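Local coordinates for putative uncharacterized protein (Coprinopsis cinerea, PDB 3W9A) that probably hydrolyses glycosidic bonds in beta-glucans, as the catalytic domain of a glycoside hydrolase family 131 enzyme with a beta-jelly-roll fold, at residues A[62-67]-A[201-206]; A[166-171]-A[190-195]. All blocks are in the same frame, centred on the assembly; numbering follows the deposited sequence.

Contact 1: residues A[62-67]-A[201-206]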
loop_
_atom_site.group_PDB
_atom_site.type_symbol
_atom_site.label_atom_id
_atom_site.label_comp_id
_atom_site.label_asym_id
_atom_site.label_seq_id
_atom_site.Cartn_x
_atom_site.Cartn_y
_atom_site.Cartn_z
ATOM N N LEU A 62 8.967 -5.072 0.023
ATOM C CA LEU A 62 8.817 -4.896 1.454
ATOM C C LEU A 62 7.858 -5.919 2.016
ATOM O O LEU A 62 6.730 -6.042 1.530
ATOM C CB LEU A 62 8.285 -3.507 1.745
ATOM C CG LEU A 62 8.036 -3.160 3.207
ATOM C CD1 LEU A 62 9.342 -3.006 3.980
ATOM C CD2 LEU A 62 7.238 -1.874 3.284
ATOM N N LYS A 63 8.307 -6.668 3.016
ATOM C CA LYS A 63 7.398 -7.492 3.823
ATOM C C LYS A 63 6.945 -6.665 5.004
ATOM O O LYS A 63 7.759 -6.250 5.818
ATOM C CB LYS A 63 8.089 -8.754 4.351
ATOM C CG LYS A 63 7.091 -9.779 4.885
ATOM C CD LYS A 63 7.653 -10.797 5.883
ATOM C CE LYS A 63 9.063 -11.227 5.654
ATOM N NZ LYS A 63 9.439 -12.440 6.458
ATOM N N VAL A 64 5.646 -6.433 5.109
ATOM C CA VAL A 64 5.086 -5.658 6.217
ATOM C C VAL A 64 4.533 -6.666 7.192
ATOM O O VAL A 64 3.676 -7.434 6.826
ATOM C CB VAL A 64 3.973 -4.707 5.696
ATOM C CG1 VAL A 64 3.124 -4.167 6.831
ATOM C CG2 VAL A 64 4.587 -3.580 4.874
ATOM N N THR A 65 5.018 -6.664 8.432
ATOM C CA THR A 65 4.522 -7.598 9.439
ATOM C C THR A 65 3.809 -6.890 10.594
ATOM O O THR A 65 4.355 -5.973 11.218
ATOM C CB THR A 65 5.665 -8.502 10.001
ATOM O OG1 THR A 65 6.245 -9.276 8.947
ATOM C CG2 THR A 65 5.145 -9.460 11.098
ATOM N N ILE A 66 2.602 -7.358 10.902
ATOM C CA ILE A 66 1.906 -6.972 12.123
ATOM C C ILE A 66 1.848 -8.143 13.099
ATOM O O ILE A 66 1.584 -9.283 12.716
ATOM C CB ILE A 66 0.493 -6.421 11.839
ATOM C CG1 ILE A 66 -0.314 -7.394 10.966
ATOM C CG2 ILE A 66 0.597 -5.028 11.220
ATOM C CD1 ILE A 66 -1.785 -7.068 10.811
ATOM N N ASP A 67 2.181 -7.881 14.356
ATOM C CA ASP A 67 1.978 -8.876 15.403
ATOM C C ASP A 67 1.358 -8.185 16.594
ATOM O O ASP A 67 1.007 -6.997 16.502
ATOM C CB ASP A 67 3.282 -9.623 15.755
ATOM C CG ASP A 67 4.333 -8.737 16.410
ATOM O OD1 ASP A 67 4.053 -7.597 16.840
ATOM O OD2 ASP A 67 5.482 -9.197 16.471
ATOM N N VAL A 201 1.110 3.528 3.782
ATOM C CA VAL A 201 1.656 2.404 3.055
ATOM C C VAL A 201 1.887 1.288 4.072
ATOM O O VAL A 201 2.923 1.234 4.724
ATOM C CB VAL A 201 2.969 2.768 2.347
ATOM C CG1 VAL A 201 3.556 1.556 1.654
ATOM C CG2 VAL A 201 2.739 3.896 1.344
ATOM N N GLY A 202 0.911 0.408 4.204
ATOM C CA GLY A 202 0.956 -0.634 5.219
ATOM C C GLY A 202 -0.404 -1.165 5.614
ATOM O O GLY A 202 -1.355 -1.114 4.826
ATOM N N VAL A 203 -0.487 -1.671 6.846
ATOM C CA VAL A 203 -1.621 -2.493 7.275
ATOM C C VAL A 203 -2.057 -2.162 8.671
ATOM O O VAL A 203 -1.222 -2.056 9.576
ATOM C CB VAL A 203 -1.254 -3.988 7.303
ATOM C CG1 VAL A 203 -2.488 -4.829 7.594
ATOM C CG2 VAL A 203 -0.635 -4.394 5.988
ATOM N N LEU A 204 -3.368 -2.012 8.829
ATOM C CA LEU A 204 -4.009 -1.924 10.116
ATOM C C LEU A 204 -4.934 -3.103 10.230
ATOM O O LEU A 204 -5.690 -3.396 9.285
ATOM C CB LEU A 204 -4.803 -0.615 10.243
ATOM C CG LEU A 204 -5.645 -0.360 11.508
ATOM C CD1 LEU A 204 -5.779 1.142 11.685
ATOM C CD2 LEU A 204 -7.035 -0.989 11.436
ATOM N N ARG A 205 -4.865 -3.795 11.366
ATOM C CA ARG A 205 -5.912 -4.754 11.755
ATOM C C ARG A 205 -6.507 -4.365 13.114
ATOM O O ARG A 205 -5.765 -4.097 14.069
ATOM C CB ARG A 205 -5.364 -6.182 11.825
ATOM C CG ARG A 205 -6.447 -7.222 11.658
ATOM C CD ARG A 205 -5.886 -8.629 11.760
ATOM N NE ARG A 205 -5.690 -9.020 13.144
ATOM C CZ ARG A 205 -5.066 -10.121 13.540
ATOM N NH1 ARG A 205 -4.535 -10.979 12.663
ATOM N NH2 ARG A 205 -4.984 -10.374 14.832
ATOM N N ILE A 206 -7.835 -4.365 13.209
ATOM C CA ILE A 206 -8.504 -3.896 14.426
ATOM C C ILE A 206 -8.277 -4.861 15.590
ATOM O O ILE A 206 -7.834 -4.434 16.648
ATOM C CB ILE A 206 -10.011 -3.622 14.219
ATOM C CG1 ILE A 206 -10.226 -2.463 13.239
ATOM C CG2 ILE A 206 -10.705 -3.255 15.536
ATOM C CD1 ILE A 206 -11.643 -2.357 12.726
#

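Contact 2: residues A[166-171]-A[190-195]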
loop_
_atom_site.group_PDB
_atom_site.type_symbol
_atom_site.label_atom_id
_atom_site.label_comp_id
_atom_site.label_asym_id
_atom_site.label_seq_id
_atom_site.Cartn_x
_atom_site.Cartn_y
_atom_site.Cartn_z
ATOM N N THR A 166 -9.366 17.598 -7.963
ATOM C CA THR A 166 -10.148 18.781 -8.328
ATOM C C THR A 166 -11.658 18.450 -8.332
ATOM O O THR A 166 -12.449 19.100 -7.657
ATOM C CB THR A 166 -9.699 19.273 -9.712
ATOM O OG1 THR A 166 -8.263 19.394 -9.722
ATOM C CG2 THR A 166 -10.366 20.601 -10.070
ATOM N N ALA A 167 -12.048 17.425 -9.073
ATOM C CA ALA A 167 -13.444 16.982 -9.089
ATOM C C ALA A 167 -13.825 16.220 -7.822
ATOM O O ALA A 167 -15.003 16.002 -7.551
ATOM C CB ALA A 167 -13.709 16.130 -10.320
ATOM N N LYS A 168 -12.830 15.817 -7.034
ATOM C CA LYS A 168 -13.055 15.047 -5.799
ATOM C C LYS A 168 -13.655 13.674 -6.108
ATOM O O LYS A 168 -14.668 13.261 -5.544
ATOM C CB LYS A 168 -13.873 15.853 -4.772
ATOM C CG LYS A 168 -13.059 16.963 -4.112
ATOM C CD LYS A 168 -13.918 18.003 -3.411
ATOM C CE LYS A 168 -14.695 17.436 -2.229
ATOM N NZ LYS A 168 -13.836 17.218 -1.031
ATOM N N THR A 169 -13.000 12.968 -7.023
ATOM C CA THR A 169 -13.360 11.597 -7.362
ATOM C C THR A 169 -12.136 10.677 -7.394
ATOM O O THR A 169 -10.999 11.121 -7.594
ATOM C CB THR A 169 -14.049 11.496 -8.734
ATOM O OG1 THR A 169 -13.121 11.836 -9.781
ATOM C CG2 THR A 169 -15.291 12.390 -8.795
ATOM N N VAL A 170 -12.411 9.386 -7.242
ATOM C CA VAL A 170 -11.398 8.339 -7.313
ATOM C C VAL A 170 -11.897 7.095 -8.092
ATOM O O VAL A 170 -13.005 6.598 -7.875
ATOM C CB VAL A 170 -10.913 7.940 -5.906
ATOM C CG1 VAL A 170 -12.055 7.421 -5.050
ATOM C CG2 VAL A 170 -9.806 6.911 -5.996
ATOM N N GLY A 171 -11.074 6.635 -9.022
ATOM C CA GLY A 171 -11.289 5.374 -9.719
ATOM C C GLY A 171 -10.186 4.399 -9.385
ATOM O O GLY A 171 -9.282 4.707 -8.581
ATOM N N ALA A 190 -15.772 11.036 -3.746
ATOM C CA ALA A 190 -15.257 10.839 -2.401
ATOM C C ALA A 190 -14.614 12.122 -1.943
ATOM O O ALA A 190 -14.223 12.958 -2.766
ATOM C CB ALA A 190 -14.242 9.699 -2.371
ATOM N N ASN A 191 -14.484 12.276 -0.630
ATOM C CA ASN A 191 -13.770 13.419 -0.083
ATOM C C ASN A 191 -12.268 13.136 -0.164
ATOM O O ASN A 191 -11.692 12.505 0.717
ATOM C CB ASN A 191 -14.221 13.721 1.343
ATOM C CG ASN A 191 -13.510 14.932 1.932
ATOM O OD1 ASN A 191 -12.654 15.554 1.290
ATOM N ND2 ASN A 191 -13.859 15.269 3.157
ATOM N N THR A 192 -11.653 13.603 -1.247
ATOM C CA THR A 192 -10.283 13.234 -1.596
ATOM C C THR A 192 -9.206 14.085 -0.928
ATOM O O THR A 192 -8.060 14.072 -1.371
ATOM C CB THR A 192 -10.081 13.356 -3.116
ATOM O OG1 THR A 192 -10.495 14.666 -3.535
ATOM C CG2 THR A 192 -10.893 12.298 -3.847
ATOM N N PHE A 193 -9.552 14.826 0.122
ATOM C CA PHE A 193 -8.570 15.676 0.745
ATOM C C PHE A 193 -7.426 14.838 1.295
ATOM O O PHE A 193 -7.635 13.865 2.014
ATOM C CB PHE A 193 -9.133 16.538 1.880
ATOM C CG PHE A 193 -8.051 17.294 2.610
ATOM C CD1 PHE A 193 -7.481 18.418 2.036
ATOM C CD2 PHE A 193 -7.549 16.836 3.821
ATOM C CE1 PHE A 193 -6.464 19.102 2.676
ATOM C CE2 PHE A 193 -6.532 17.516 4.465
ATOM C CZ PHE A 193 -5.993 18.653 3.891
ATOM N N THR A 194 -6.214 15.229 0.935
ATOM C CA THR A 194 -5.026 14.724 1.605
ATOM C C THR A 194 -4.118 15.890 1.962
ATOM O O THR A 194 -4.056 16.876 1.223
ATOM C CB THR A 194 -4.280 13.709 0.732
ATOM O OG1 THR A 194 -3.022 13.420 1.312
ATOM C CG2 THR A 194 -4.039 14.253 -0.669
ATOM N N ASP A 195 -3.413 15.770 3.081
ATOM C CA ASP A 195 -2.416 16.767 3.492
ATOM C C ASP A 195 -1.004 16.399 3.008
ATOM O O ASP A 195 -0.010 16.970 3.453
ATOM C CB ASP A 195 -2.461 16.945 5.012
ATOM C CG ASP A 195 -1.954 15.728 5.789
ATOM O OD1 ASP A 195 -1.510 14.725 5.213
ATOM O OD2 ASP A 195 -2.008 15.789 7.015
HETATM O O HOH W 1 -12.243 18.173 0.634
#

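Contact 1: residues A[62-67]-A[201-206]
Ile66 and Val64, on strand 61-66 of one sheet of the jelly roll, pack across the interior against Val203, on strand 203-205 of the other. The short strand segments run nearly parallel, at 21°, with their axes 8.2 Å apart. At that separation the backbones are too far apart to pair, and side chains fill the space between them; no hydrogen bond joins the segments.

Ile66 makes the widest contact. Its CG1 sits between the backbone N and the carbonyl carbon (chi1 52°), an orientation from which the extended branch carries CD1 to the far strand. There CD1 touches two residues, at 4.0 Å from CG1 of Val203 and 3.8 Å from CB of Arg205. The other branch of Ile66 meets backbone, CG2 lying 3.9 Å from O of Val203. The side chains of Ile66 and Val203 cross at about a right angle. The second methyl of Val203 serves the other neighbour: CG2 lies 3.9 Å from CG1 of Val64. Beta-branching suits Ile66 and Val203, whose two arms each find a different group across the gap; Val64 uses CG1 alone.

Val64 CG1 also reaches the chain corner, 4.4 Å from CA of Gly202. The backbone there takes angles at which a CB would press on the carbonyl O of Val201, so a residue without a side chain fits the turn between strands 199-201 and 203-205.

Arg205 lends only the aliphatic root of its side chain to Ile66. Its guanidinium group is held elsewhere, through NE to the carbonyl O of Val207 and through NH1 in a salt bridge with Glu213. Trp215 and Met77 add further apolar cover. The contact is therefore dispersive and hydrophobic, joining the two sheets by shape, with the arginine's charge balanced beyond it.

Contact 2: residues A[166-171]-A[190-195]
A G1 beta bulge, in which Lys168 and Thr169 together face Asp164 where strands 157-164 and 169-176 join, packs against residues 190-195, in the loop that follows strand 182-189. Lys168 takes left-handed backbone angles, as the first bulge position requires. One backbone bond links the two segments: Ala190 N donates to Lys168 O at 3.1 Å, almost straight at 177°.

Thr192 lies against the bulge, its side chain pointing toward segment 166-171. Its OG1, lying between its own backbone N and carbonyl carbon (chi1 53°), comes 3.4 Å from Lys168 CA, while CG2 rests 3.9 Å from Thr169 N, beside the Lys168–Thr169 peptide. Reducing Thr192 to an alanine would probably open a gap beside that peptide and deprive Phe123 and Phe165 of part of their packing. Deeper in, Val170 CG1 meets Ala190 CB at 4.1 Å, an ordinary apolar contact for which the alanine's single methyl suffices.

At the solvent side the lysine chain, bent twice near its end, runs alongside Asn191. A water bridges them, accepting from Lys168 NZ and donating to Asn191 OD1 (2.7 Å). The same OD1 weakly accepts from Phe193 N, in the manner of an Asx turn. The chemistry thus grades from apolar packing inside, through one backbone bond, to a water-bridged polar pair at the surface.

The two contacts lie on opposite sides of the chain's centre, with their own centres 25 Å apart and their nearest atoms about 11 Å from each other, so neither touches the other. They share one sheet: strand 61-66 of contact 1 and strand 169-176 of contact 2 are connected through strands 213-224, 93-101 and 157-164. Along the chain the loop 190-195 runs on into strand 199-201 and then into the far strand of contact 1. Contact 1 is a buried join between the two sheets, whereas contact 2 joins the turn between strands 157-164 and 169-176 to the loop after strand 182-189, nearer the periphery. Both appear structural, and their geometry alone assigns neither to the active site.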